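Local coordinates for phosphoacetylglucosamine mutase (Aspergillus lentulus, PDB 5O9X), which interconverts the 6-phosphate and 1-phosphate of N-acetylglucosamine, a step on the route to UDP-N-acetylglucosamine, at residues Thr337-Gly342 against Arg501-Ala506; Ser356-Thr361 against Tyr474-Lys479; Val461-Ala466 against Val513-Glu518. The protein carries 1 engineered substitution. All blocks are in the same frame, centred on the assembly; numbering follows the deposited sequence. Where two conformers were deposited one is given.

Interaction 1. Residues Thr337-Gly342 against Arg501-Ala506; sequences TAYANG and RSFARA. With G16 (1,6-di-O-phosphono-alpha-D-glucopyranose), chain B.
Phe-503, on strand 501-506, sends its ring into the turn that follows strand 332-337, where aromatic and methyl groups receive it. With Tyr-339 it forms an edge-to-face pair, the planes 58° apart: CZ of Phe-503 stands over the middle of the tyrosine ring and lies 3.5 Å from CE1 of Tyr-339. The small side chain of Ala-338 allows a close approach to one face of Phe-503, its CB 3.8 Å from the ring centroid in a CH-pi contact, while a water sits toward the rim of the opposite face. Phe-503 has CG between its own N and carbonyl carbon (chi1 67°), which raises the ring from the strand toward the turn.

The polar contacts run from the tyrosine hydroxyl to the ligand. Tyr-339 OH accepts a nearly straight bond from Arg-505 NH1 (3.0 Å), lying in the guanidinium plane, and gives its own proton to the water (2.7 Å), which in turn donates to Phe-503 O. Arg-505 also binds the 6-phosphate of the bisphosphate, NH1 to O1P at 2.8 Å and NH2 to O3P at 2.9 Å, and its NE makes a salt bridge with Glu-477.

With all three nitrogens engaged, the Arg-505 guanidinium is fixed in rotation; Tyr-339 thus acts as a second-shell residue that positions a phosphate-binding arginine.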
loop_
_atom_site.group_PDB
_atom_site.type_symbol
_atom_site.label_atom_id
_atom_site.label_comp_id
_atom_site.label_asym_id
_atom_site.label_seq_id
_atom_site.Cartn_x
_atom_site.Cartn_y
_atom_site.Cartn_z
ATOM N N THR A 337 -6.849 -8.849 -6.030
ATOM C CA THR A 337 -5.814 -9.659 -6.704
ATOM C C THR A 337 -6.087 -11.147 -6.435
ATOM O O THR A 337 -7.002 -11.500 -5.675
ATOM C CB THR A 337 -4.372 -9.255 -6.332
ATOM O OG1 THR A 337 -4.052 -9.671 -4.964
ATOM C CG2 THR A 337 -4.267 -7.691 -6.343
ATOM N N ALA A 338 -5.218 -12.000 -6.971
ATOM C CA ALA A 338 -5.389 -13.451 -6.891
ATOM C C ALA A 338 -5.171 -13.928 -5.445
ATOM O O ALA A 338 -5.650 -15.006 -5.115
ATOM C CB ALA A 338 -4.418 -14.124 -7.889
ATOM N N TYR A 339 -4.567 -13.100 -4.566
ATOM C CA TYR A 339 -4.354 -13.491 -3.173
ATOM C C TYR A 339 -5.674 -13.363 -2.391
ATOM O O TYR A 339 -5.708 -13.785 -1.207
ATOM C CB TYR A 339 -3.317 -12.546 -2.513
ATOM C CG TYR A 339 -1.919 -12.873 -3.035
ATOM C CD1 TYR A 339 -1.277 -14.040 -2.602
ATOM C CD2 TYR A 339 -1.346 -12.119 -4.048
ATOM C CE1 TYR A 339 -0.040 -14.395 -3.084
ATOM C CE2 TYR A 339 -0.074 -12.457 -4.535
ATOM C CZ TYR A 339 0.525 -13.632 -4.072
ATOM O OH TYR A 339 1.743 -14.045 -4.589
ATOM N N ALA A 340 -6.714 -12.719 -2.969
ATOM C CA ALA A 340 -7.981 -12.618 -2.251
ATOM C C ALA A 340 -8.594 -13.993 -1.991
ATOM O O ALA A 340 -8.601 -14.871 -2.882
ATOM C CB ALA A 340 -9.001 -11.764 -3.016
ATOM N N ASN A 341 -9.083 -14.196 -0.794
ATOM C CA ASN A 341 -9.742 -15.477 -0.496
ATOM C C ASN A 341 -10.961 -15.673 -1.424
ATOM O O ASN A 341 -11.742 -14.734 -1.657
ATOM C CB ASN A 341 -10.233 -15.447 0.949
ATOM C CG ASN A 341 -10.563 -16.813 1.441
ATOM O OD1 ASN A 341 -11.666 -17.315 1.173
ATOM N ND2 ASN A 341 -9.612 -17.445 2.105
ATOM N N GLY A 342 -11.105 -16.887 -1.979
ATOM C CA GLY A 342 -12.226 -17.148 -2.930
ATOM C C GLY A 342 -13.556 -16.841 -2.301
ATOM O O GLY A 342 -14.453 -16.516 -3.013
ATOM N N ARG A 501 -7.513 -24.105 -4.968
ATOM C CA ARG A 501 -6.998 -23.051 -5.842
ATOM C C ARG A 501 -5.613 -22.673 -5.343
ATOM O O ARG A 501 -5.443 -22.357 -4.168
ATOM C CB ARG A 501 -7.948 -21.844 -5.913
ATOM C CG ARG A 501 -7.787 -20.999 -7.202
ATOM C CD ARG A 501 -8.792 -19.830 -7.348
ATOM N NE ARG A 501 -8.045 -18.602 -7.188
ATOM C CZ ARG A 501 -7.805 -18.023 -6.018
ATOM N NH1 ARG A 501 -8.334 -18.506 -4.912
ATOM N NH2 ARG A 501 -7.050 -16.958 -5.966
ATOM N N SER A 502 -4.627 -22.758 -6.239
ATOM C CA SER A 502 -3.246 -22.406 -5.867
ATOM C C SER A 502 -2.551 -21.738 -7.003
ATOM O O SER A 502 -2.814 -22.048 -8.169
ATOM C CB SER A 502 -2.463 -23.654 -5.324
ATOM O OG SER A 502 -1.156 -23.260 -4.902
ATOM N N PHE A 503 -1.683 -20.745 -6.698
ATOM C CA PHE A 503 -0.852 -20.159 -7.748
ATOM C C PHE A 503 0.515 -19.770 -7.148
ATOM O O PHE A 503 0.605 -19.520 -5.973
ATOM C CB PHE A 503 -1.467 -18.963 -8.448
ATOM C CG PHE A 503 -1.612 -17.754 -7.555
ATOM C CD1 PHE A 503 -2.663 -17.703 -6.545
ATOM C CD2 PHE A 503 -0.806 -16.632 -7.751
ATOM C CE1 PHE A 503 -2.792 -16.562 -5.708
ATOM C CE2 PHE A 503 -0.951 -15.492 -6.896
ATOM C CZ PHE A 503 -1.901 -15.492 -5.857
ATOM N N ALA A 504 1.540 -19.738 -7.997
ATOM C CA ALA A 504 2.904 -19.357 -7.598
ATOM C C ALA A 504 3.392 -18.186 -8.470
ATOM O O ALA A 504 3.170 -18.169 -9.700
ATOM C CB ALA A 504 3.866 -20.575 -7.781
ATOM N N ARG A 505 4.154 -17.230 -7.889
ATOM C CA ARG A 505 4.668 -16.131 -8.718
ATOM C C ARG A 505 5.859 -15.569 -7.947
ATOM O O ARG A 505 5.925 -15.661 -6.689
ATOM C CB ARG A 505 3.684 -14.983 -8.950
ATOM C CG ARG A 505 2.990 -14.488 -7.652
ATOM C CD ARG A 505 2.116 -13.224 -7.888
ATOM N NE ARG A 505 2.933 -12.004 -8.020
ATOM C CZ ARG A 505 3.496 -11.331 -6.988
ATOM N NH1 ARG A 505 3.427 -11.766 -5.716
ATOM N NH2 ARG A 505 4.170 -10.221 -7.236
ATOM N N ALA A 506 6.780 -15.008 -8.712
ATOM C CA ALA A 506 7.992 -14.341 -8.153
ATOM C C ALA A 506 7.517 -13.090 -7.409
ATOM O O ALA A 506 6.617 -12.326 -7.873
ATOM C CB ALA A 506 8.929 -13.907 -9.310
HETATM C C1 G16 B . 4.376 -3.950 -1.696
HETATM C C2 G16 B . 3.328 -3.435 -2.677
HETATM C C3 G16 B . 2.022 -4.285 -2.560
HETATM C C4 G16 B . 2.234 -5.777 -2.747
HETATM C C5 G16 B . 3.282 -6.230 -1.739
HETATM C C6 G16 B . 3.825 -7.621 -1.973
HETATM O O1 G16 B . 3.882 -3.787 -0.362
HETATM O O2 G16 B . 3.030 -2.012 -2.530
HETATM O O3 G16 B . 1.112 -3.737 -3.428
HETATM O O4 G16 B . 1.022 -6.621 -2.519
HETATM O O5 G16 B . 4.507 -5.470 -1.862
HETATM O O6 G16 B . 4.445 -7.625 -3.337
HETATM P P G16 B . 5.217 -8.962 -3.834
HETATM O O1P G16 B . 4.282 -10.177 -3.631
HETATM O O2P G16 B . 6.464 -9.148 -2.936
HETATM O O3P G16 B . 5.699 -8.728 -5.281
HETATM P "P'" G16 B . 4.649 -2.880 0.766
HETATM O O1X G16 B . 5.289 -1.665 0.041
HETATM O O2X G16 B . 5.835 -3.740 1.309
HETATM O O3X G16 B . 3.703 -2.640 1.891
HETATM O O HOH W 1 1.576 -16.763 -4.928
#

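Interaction 2. Residues Ser356-Thr361 against Tyr474-Lys479; sequences SVCTNT and YDAERK. With G16 (1,6-di-O-phosphono-alpha-D-glucopyranose), chain B.
Cys-358 lies against one face of the Arg-478 guanidinium: its SG stands 3.7 Å above the plane, toward the rim, and its CB is the same distance from NH1 of Arg-478. At the edge of this group, in its plane, is Asp-475 O, bonded to NE, while NH2 makes a salt bridge to Asp-475 OD1. Arg-478 thus grips Asp-475 side-on, held flat beneath the thiol. The side chain of Asn-360 crosses Glu-477 at about a right angle, its amide CG 3.7 Å from the CG methylene of Glu-477; amide and carboxylate planes are 33° apart.

The arginine and the glutamate belong to the tip of a beta hairpin in the C-terminal domain, a type I' turn from Asp-475 to Arg-478 followed by a classic bulge opposite Tyr-474. The tip abuts the end of strand 356-359, at the border of the domain III sheet. Ala-476, small enough for the join, sets its CB 3.6 Å from Cys-358 O.

Glu-477, its chain extended beyond CG (chi2 172°), has the reach to take the N-H of Thr-361 on OE1 at 2.9 Å, nearly along the C-O axis. Waters support this bond: one donates to the same OE1 and meets Thr-361 OG1, another donates to both OE2 and Thr-361 O. Thr-361 CG2 comes within 3.5 Å of the sugar hydroxyl O4 of the bisphosphate.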
loop_
_atom_site.group_PDB
_atom_site.type_symbol
_atom_site.label_atom_id
_atom_site.label_comp_id
_atom_site.label_asym_id
_atom_site.label_seq_id
_atom_site.Cartn_x
_atom_site.Cartn_y
_atom_site.Cartn_z
ATOM N N SER A 356 -16.549 -7.510 -9.715
ATOM C CA SER A 356 -15.143 -7.510 -9.270
ATOM C C SER A 356 -14.175 -7.709 -10.443
ATOM O O SER A 356 -14.536 -8.250 -11.506
ATOM C CB SER A 356 -14.915 -8.570 -8.178
ATOM O OG SER A 356 -15.117 -9.852 -8.704
ATOM N N VAL A 357 -12.950 -7.218 -10.297
ATOM C CA VAL A 357 -11.946 -7.307 -11.357
ATOM C C VAL A 357 -10.704 -7.825 -10.605
ATOM O O VAL A 357 -10.472 -7.406 -9.474
ATOM C CB VAL A 357 -11.668 -5.902 -11.941
ATOM C CG1 VAL A 357 -10.555 -5.952 -13.013
ATOM C CG2 VAL A 357 -12.975 -5.378 -12.556
ATOM N N CYS A 358 -9.932 -8.737 -11.217
ATOM C CA CYS A 358 -8.714 -9.217 -10.574
ATOM C C CYS A 358 -7.569 -8.637 -11.353
ATOM O O CYS A 358 -7.551 -8.715 -12.592
ATOM C CB CYS A 358 -8.717 -10.787 -10.613
ATOM S SG CYS A 358 -7.312 -11.480 -9.701
ATOM N N THR A 359 -6.608 -8.011 -10.687
ATOM C CA THR A 359 -5.452 -7.415 -11.346
ATOM C C THR A 359 -4.157 -8.034 -10.816
ATOM O O THR A 359 -4.182 -8.813 -9.843
ATOM C CB THR A 359 -5.323 -5.867 -11.161
ATOM O OG1 THR A 359 -4.931 -5.576 -9.810
ATOM C CG2 THR A 359 -6.665 -5.127 -11.463
ATOM N N ASN A 360 -3.045 -7.677 -11.438
ATOM C CA ASN A 360 -1.710 -8.046 -10.889
ATOM C C ASN A 360 -1.509 -7.483 -9.472
ATOM O O ASN A 360 -2.124 -6.474 -9.119
ATOM C CB ASN A 360 -0.567 -7.459 -11.765
ATOM C CG ASN A 360 -0.419 -8.169 -13.110
ATOM O OD1 ASN A 360 -1.199 -9.057 -13.470
ATOM N ND2 ASN A 360 0.580 -7.748 -13.866
ATOM N N THR A 361 -0.606 -8.114 -8.716
ATOM C CA THR A 361 -0.176 -7.627 -7.422
ATOM C C THR A 361 0.516 -6.275 -7.566
ATOM O O THR A 361 1.306 -6.050 -8.524
ATOM C CB THR A 361 0.731 -8.664 -6.755
ATOM O OG1 THR A 361 -0.129 -9.653 -6.208
ATOM C CG2 THR A 361 1.567 -8.088 -5.617
ATOM N N TYR A 474 1.138 -14.884 -15.897
ATOM C CA TYR A 474 0.178 -14.091 -16.708
ATOM C C TYR A 474 -1.260 -14.336 -16.187
ATOM O O TYR A 474 -1.442 -15.130 -15.234
ATOM C CB TYR A 474 0.354 -14.403 -18.239
ATOM C CG TYR A 474 -0.050 -15.850 -18.506
ATOM C CD1 TYR A 474 -1.380 -16.142 -18.896
ATOM C CD2 TYR A 474 0.863 -16.920 -18.328
ATOM C CE1 TYR A 474 -1.820 -17.459 -19.123
ATOM C CE2 TYR A 474 0.430 -18.247 -18.507
ATOM C CZ TYR A 474 -0.892 -18.490 -18.889
ATOM O OH TYR A 474 -1.277 -19.793 -19.100
ATOM N N ASP A 475 -2.258 -13.594 -16.738
ATOM C CA ASP A 475 -3.674 -13.707 -16.358
ATOM C C ASP A 475 -3.841 -13.239 -14.908
ATOM O O ASP A 475 -4.229 -14.025 -14.012
ATOM C CB ASP A 475 -4.193 -15.151 -16.631
ATOM C CG ASP A 475 -5.691 -15.304 -16.340
ATOM O OD1 ASP A 475 -6.401 -14.299 -16.179
ATOM O OD2 ASP A 475 -6.107 -16.434 -16.071
ATOM N N ALA A 476 -3.512 -11.963 -14.684
ATOM C CA ALA A 476 -3.487 -11.394 -13.315
ATOM C C ALA A 476 -2.587 -12.285 -12.433
ATOM O O ALA A 476 -2.844 -12.555 -11.239
ATOM C CB ALA A 476 -4.947 -11.178 -12.757
ATOM N N GLU A 477 -1.471 -12.699 -13.059
ATOM C CA GLU A 477 -0.439 -13.520 -12.457
ATOM C C GLU A 477 -0.932 -14.905 -11.913
ATOM O O GLU A 477 -0.292 -15.487 -11.046
ATOM C CB GLU A 477 0.356 -12.700 -11.413
ATOM C CG GLU A 477 1.038 -11.453 -12.038
ATOM C CD GLU A 477 1.635 -10.596 -10.947
ATOM O OE1 GLU A 477 0.859 -10.184 -10.044
ATOM O OE2 GLU A 477 2.863 -10.533 -10.844
ATOM N N ARG A 478 -2.078 -15.402 -12.386
ATOM C CA ARG A 478 -2.680 -16.640 -11.857
ATOM C C ARG A 478 -2.117 -17.923 -12.534
ATOM O O ARG A 478 -2.401 -19.030 -12.080
ATOM C CB ARG A 478 -4.243 -16.627 -11.890
ATOM C CG ARG A 478 -4.777 -15.507 -10.990
ATOM C CD ARG A 478 -6.290 -15.278 -11.138
ATOM N NE ARG A 478 -6.587 -14.604 -12.425
ATOM C CZ ARG A 478 -7.832 -14.183 -12.696
ATOM N NH1 ARG A 478 -8.790 -14.342 -11.778
ATOM N NH2 ARG A 478 -8.103 -13.597 -13.845
ATOM N N LYS A 479 -1.339 -17.758 -13.609
ATOM C CA LYS A 479 -0.747 -18.934 -14.313
ATOM C C LYS A 479 0.709 -18.637 -14.600
ATOM O O LYS A 479 1.019 -17.498 -14.915
ATOM C CB LYS A 479 -1.544 -19.206 -15.614
ATOM C CG LYS A 479 -3.002 -19.673 -15.322
ATOM C CD LYS A 479 -3.768 -19.585 -16.658
ATOM C CE LYS A 479 -5.133 -20.274 -16.657
ATOM N NZ LYS A 479 -5.980 -19.745 -15.543
HETATM C C1 G16 B . 4.376 -3.950 -1.696
HETATM C C2 G16 B . 3.328 -3.435 -2.677
HETATM C C3 G16 B . 2.022 -4.285 -2.560
HETATM C C4 G16 B . 2.234 -5.777 -2.747
HETATM C C5 G16 B . 3.282 -6.230 -1.739
HETATM C C6 G16 B . 3.825 -7.621 -1.973
HETATM O O1 G16 B . 3.882 -3.787 -0.362
HETATM O O2 G16 B . 3.030 -2.012 -2.530
HETATM O O3 G16 B . 1.112 -3.737 -3.428
HETATM O O4 G16 B . 1.022 -6.621 -2.519
HETATM O O5 G16 B . 4.507 -5.470 -1.862
HETATM O O6 G16 B . 4.445 -7.625 -3.337
HETATM P P G16 B . 5.217 -8.962 -3.834
HETATM O O1P G16 B . 4.282 -10.177 -3.631
HETATM O O2P G16 B . 6.464 -9.148 -2.936
HETATM O O3P G16 B . 5.699 -8.728 -5.281
HETATM P "P'" G16 B . 4.649 -2.880 0.766
HETATM O O1X G16 B . 5.289 -1.665 0.041
HETATM O O2X G16 B . 5.835 -3.740 1.309
HETATM O O3X G16 B . 3.703 -2.640 1.891
HETATM O O HOH W 2 -3.090 -11.171 -9.006
HETATM O O HOH W 3 -0.576 -10.976 -15.252
HETATM O O HOH W 4 -0.756 -11.370 -8.096
HETATM O O HOH W 5 2.940 -7.861 -9.713
#

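Interaction 3. Residues Val461-Ala466 against Val513-Glu518; sequences VRVEVA and VRVYAE. With G16 (1,6-di-O-phosphono-alpha-D-glucopyranose), chain B.
The antiparallel sheet of the C-terminal domain, backed by helix 522-539, is the setting of this contact, which joins border strand 458-463 to central strand 513-518. The short segments run at 153° to each other. Val-461 faces Val-515 and Val-463 faces Val-513 in hydrogen-bonded pairs, with Arg-462 and Arg-514 forming the non-hydrogen-bonded pair between them. Each valine pair closes a ring of two backbone bonds: Val-461 N to Val-515 O is 2.8 Å and the return bond from Val-515 N to Val-461 O is 2.9 Å.

The four valines share the sheet face turned to the helix, where beta-branched apolar side chains suit both the extended backbone and the apolar interface with the helix. Val-463 and Val-515 meet diagonally through their CG2 methyls at 3.9 Å. Just past the strand, Val-465 points its side chain toward the partner strand, bringing CG2 within 3.9 Å of Val-513 CG2. Ala-533, Val-532 and Val-536 of the helix complete the layer.

The other face carries the arginine pair, of which Arg-514 lines the ligand pocket. Arg-514 has the length this place requires: CG is anti to its carbonyl carbon (chi1 -59°), and the chain runs extended to NE, carrying the guanidinium up to the 6-phosphate. Arg-462, also extended, reaches Glu-510 with NE and Glu-464 with NH1 (NH1 to OE2 3.1 Å). Glu-510 makes a salt bridge with each arginine and would help to balance their charges. Arg-514 meets the phosphate through its edge, the phosphorus near the guanidinium plane, with NE bonded to O1P at 2.8 Å and NH2 to O2P at 2.9 Å.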
loop_
_atom_site.group_PDB
_atom_site.type_symbol
_atom_site.label_atom_id
_atom_site.label_comp_id
_atom_site.label_asym_id
_atom_site.label_seq_id
_atom_site.Cartn_x
_atom_site.Cartn_y
_atom_site.Cartn_z
ATOM N N VAL A 461 3.161 -19.781 1.358
ATOM C CA VAL A 461 4.520 -20.348 1.599
ATOM C C VAL A 461 5.516 -19.538 0.807
ATOM O O VAL A 461 5.319 -19.356 -0.426
ATOM C CB VAL A 461 4.624 -21.809 1.078
ATOM C CG1 VAL A 461 6.029 -22.440 1.428
ATOM C CG2 VAL A 461 3.531 -22.650 1.673
ATOM N N ARG A 462 6.591 -19.096 1.478
ATOM C CA ARG A 462 7.592 -18.272 0.821
ATOM C C ARG A 462 8.673 -19.265 0.428
ATOM O O ARG A 462 9.212 -19.952 1.307
ATOM C CB ARG A 462 8.157 -17.225 1.811
ATOM C CG ARG A 462 9.159 -16.166 1.280
ATOM C CD ARG A 462 9.731 -15.419 2.512
ATOM N NE ARG A 462 10.653 -14.342 2.154
ATOM C CZ ARG A 462 11.920 -14.603 1.796
ATOM N NH1 ARG A 462 12.359 -15.862 1.811
ATOM N NH2 ARG A 462 12.722 -13.621 1.447
ATOM N N VAL A 463 8.943 -19.368 -0.883
ATOM C CA VAL A 463 9.850 -20.400 -1.389
ATOM C C VAL A 463 11.126 -19.723 -1.891
ATOM O O VAL A 463 11.063 -18.856 -2.746
ATOM C CB VAL A 463 9.221 -21.287 -2.520
ATOM C CG1 VAL A 463 10.249 -22.323 -3.052
ATOM C CG2 VAL A 463 7.892 -21.921 -2.051
ATOM N N GLU A 464 12.284 -20.152 -1.376
ATOM C CA GLU A 464 13.586 -19.613 -1.911
ATOM C C GLU A 464 14.024 -20.401 -3.117
ATOM O O GLU A 464 13.900 -21.596 -3.094
ATOM C CB GLU A 464 14.646 -19.638 -0.778
ATOM C CG GLU A 464 14.393 -18.399 0.057
ATOM C CD GLU A 464 15.306 -18.202 1.222
ATOM O OE1 GLU A 464 16.037 -19.158 1.594
ATOM O OE2 GLU A 464 15.200 -17.086 1.811
ATOM N N VAL A 465 14.402 -19.730 -4.202
ATOM C CA VAL A 465 14.841 -20.434 -5.419
ATOM C C VAL A 465 16.164 -19.780 -5.868
ATOM O O VAL A 465 16.423 -18.649 -5.509
ATOM C CB VAL A 465 13.756 -20.289 -6.561
ATOM C CG1 VAL A 465 12.438 -20.961 -6.162
ATOM C CG2 VAL A 465 13.529 -18.815 -6.872
ATOM N N ALA A 466 16.939 -20.412 -6.757
ATOM C CA ALA A 466 18.194 -19.779 -7.311
ATOM C C ALA A 466 17.929 -18.627 -8.176
ATOM O O ALA A 466 18.751 -17.670 -8.230
ATOM C CB ALA A 466 18.983 -20.768 -8.159
ATOM N N VAL A 513 9.871 -16.887 -4.343
ATOM C CA VAL A 513 8.640 -17.160 -5.037
ATOM C C VAL A 513 7.559 -17.355 -3.953
ATOM O O VAL A 513 7.748 -18.174 -3.014
ATOM C CB VAL A 513 8.769 -18.417 -5.945
ATOM C CG1 VAL A 513 7.428 -18.828 -6.582
ATOM C CG2 VAL A 513 9.676 -17.989 -7.112
ATOM N N ARG A 514 6.365 -16.774 -4.215
ATOM C CA ARG A 514 5.252 -16.961 -3.267
ATOM C C ARG A 514 4.308 -18.029 -3.755
ATOM O O ARG A 514 3.937 -18.013 -4.918
ATOM C CB ARG A 514 4.450 -15.647 -3.133
ATOM C CG ARG A 514 5.289 -14.469 -2.646
ATOM C CD ARG A 514 4.398 -13.318 -2.121
ATOM N NE ARG A 514 5.209 -12.096 -1.808
ATOM C CZ ARG A 514 6.017 -11.978 -0.735
ATOM N NH1 ARG A 514 6.195 -13.035 0.107
ATOM N NH2 ARG A 514 6.676 -10.791 -0.541
ATOM N N VAL A 515 3.858 -18.881 -2.829
ATOM C CA VAL A 515 2.817 -19.858 -3.143
ATOM C C VAL A 515 1.621 -19.510 -2.276
ATOM O O VAL A 515 1.755 -19.393 -1.044
ATOM C CB VAL A 515 3.306 -21.296 -2.835
ATOM C CG1 VAL A 515 2.149 -22.322 -2.910
ATOM C CG2 VAL A 515 4.455 -21.655 -3.840
ATOM N N TYR A 516 0.466 -19.510 -2.920
ATOM C CA TYR A 516 -0.783 -19.355 -2.183
ATOM C C TYR A 516 -1.629 -20.589 -2.481
ATOM O O TYR A 516 -1.663 -21.076 -3.627
ATOM C CB TYR A 516 -1.470 -18.082 -2.749
ATOM C CG TYR A 516 -2.903 -17.937 -2.192
ATOM C CD1 TYR A 516 -3.088 -17.401 -0.915
ATOM C CD2 TYR A 516 -4.038 -18.460 -2.901
ATOM C CE1 TYR A 516 -4.415 -17.276 -0.346
ATOM C CE2 TYR A 516 -5.363 -18.349 -2.330
ATOM C CZ TYR A 516 -5.516 -17.768 -1.055
ATOM O OH TYR A 516 -6.797 -17.676 -0.440
ATOM N N ALA A 517 -2.354 -21.099 -1.464
ATOM C CA ALA A 517 -3.313 -22.148 -1.718
ATOM C C ALA A 517 -4.522 -21.883 -0.818
ATOM O O ALA A 517 -4.347 -21.464 0.302
ATOM C CB ALA A 517 -2.723 -23.546 -1.479
ATOM N N GLU A 518 -5.696 -22.181 -1.322
ATOM C CA GLU A 518 -6.902 -22.260 -0.524
ATOM C C GLU A 518 -7.630 -23.600 -0.872
ATOM O O GLU A 518 -7.464 -24.151 -1.973
ATOM C CB GLU A 518 -7.792 -21.036 -0.730
ATOM C CG GLU A 518 -8.286 -20.890 -2.181
ATOM C CD GLU A 518 -9.104 -19.621 -2.425
ATOM O OE1 GLU A 518 -8.870 -18.614 -1.671
ATOM O OE2 GLU A 518 -9.907 -19.611 -3.416
HETATM C C1 G16 B . 4.376 -3.950 -1.696
HETATM C C2 G16 B . 3.328 -3.435 -2.677
HETATM C C3 G16 B . 2.022 -4.285 -2.560
HETATM C C4 G16 B . 2.234 -5.777 -2.747
HETATM C C5 G16 B . 3.282 -6.230 -1.739
HETATM C C6 G16 B . 3.825 -7.621 -1.973
HETATM O O1 G16 B . 3.882 -3.787 -0.362
HETATM O O2 G16 B . 3.030 -2.012 -2.530
HETATM O O3 G16 B . 1.112 -3.737 -3.428
HETATM O O4 G16 B . 1.022 -6.621 -2.519
HETATM O O5 G16 B . 4.507 -5.470 -1.862
HETATM O O6 G16 B . 4.445 -7.625 -3.337
HETATM P P G16 B . 5.217 -8.962 -3.834
HETATM O O1P G16 B . 4.282 -10.177 -3.631
HETATM O O2P G16 B . 6.464 -9.148 -2.936
HETATM O O3P G16 B . 5.699 -8.728 -5.281
HETATM P "P'" G16 B . 4.649 -2.880 0.766
HETATM O O1X G16 B . 5.289 -1.665 0.041
HETATM O O2X G16 B . 5.835 -3.740 1.309
HETATM O O3X G16 B . 3.703 -2.640 1.891
#

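How the interactions relate
Interactions 1 and 2 connect domain III to the C-terminal domain, whereas interaction 3 lies within the latter. Along the chain the order is 337-342, 356-361, 461-466, 474-479, 501-506 and 513-518, so interaction 2 falls within the span of interaction 1 and interaction 3 alternates with both. Neighbouring strands 501-506 and 513-518 join interactions 1 and 3, centres about 11 Å apart. Interactions 1 and 2 are closer, centres about 8 Å apart; 2 and 3 do not touch. All three reach the bisphosphate, 1 and 3 through arginines on its 6-phosphate and 2 through a methyl beside the sugar, consistent with the domain interface and the C-terminal sheet together forming this part of the pocket.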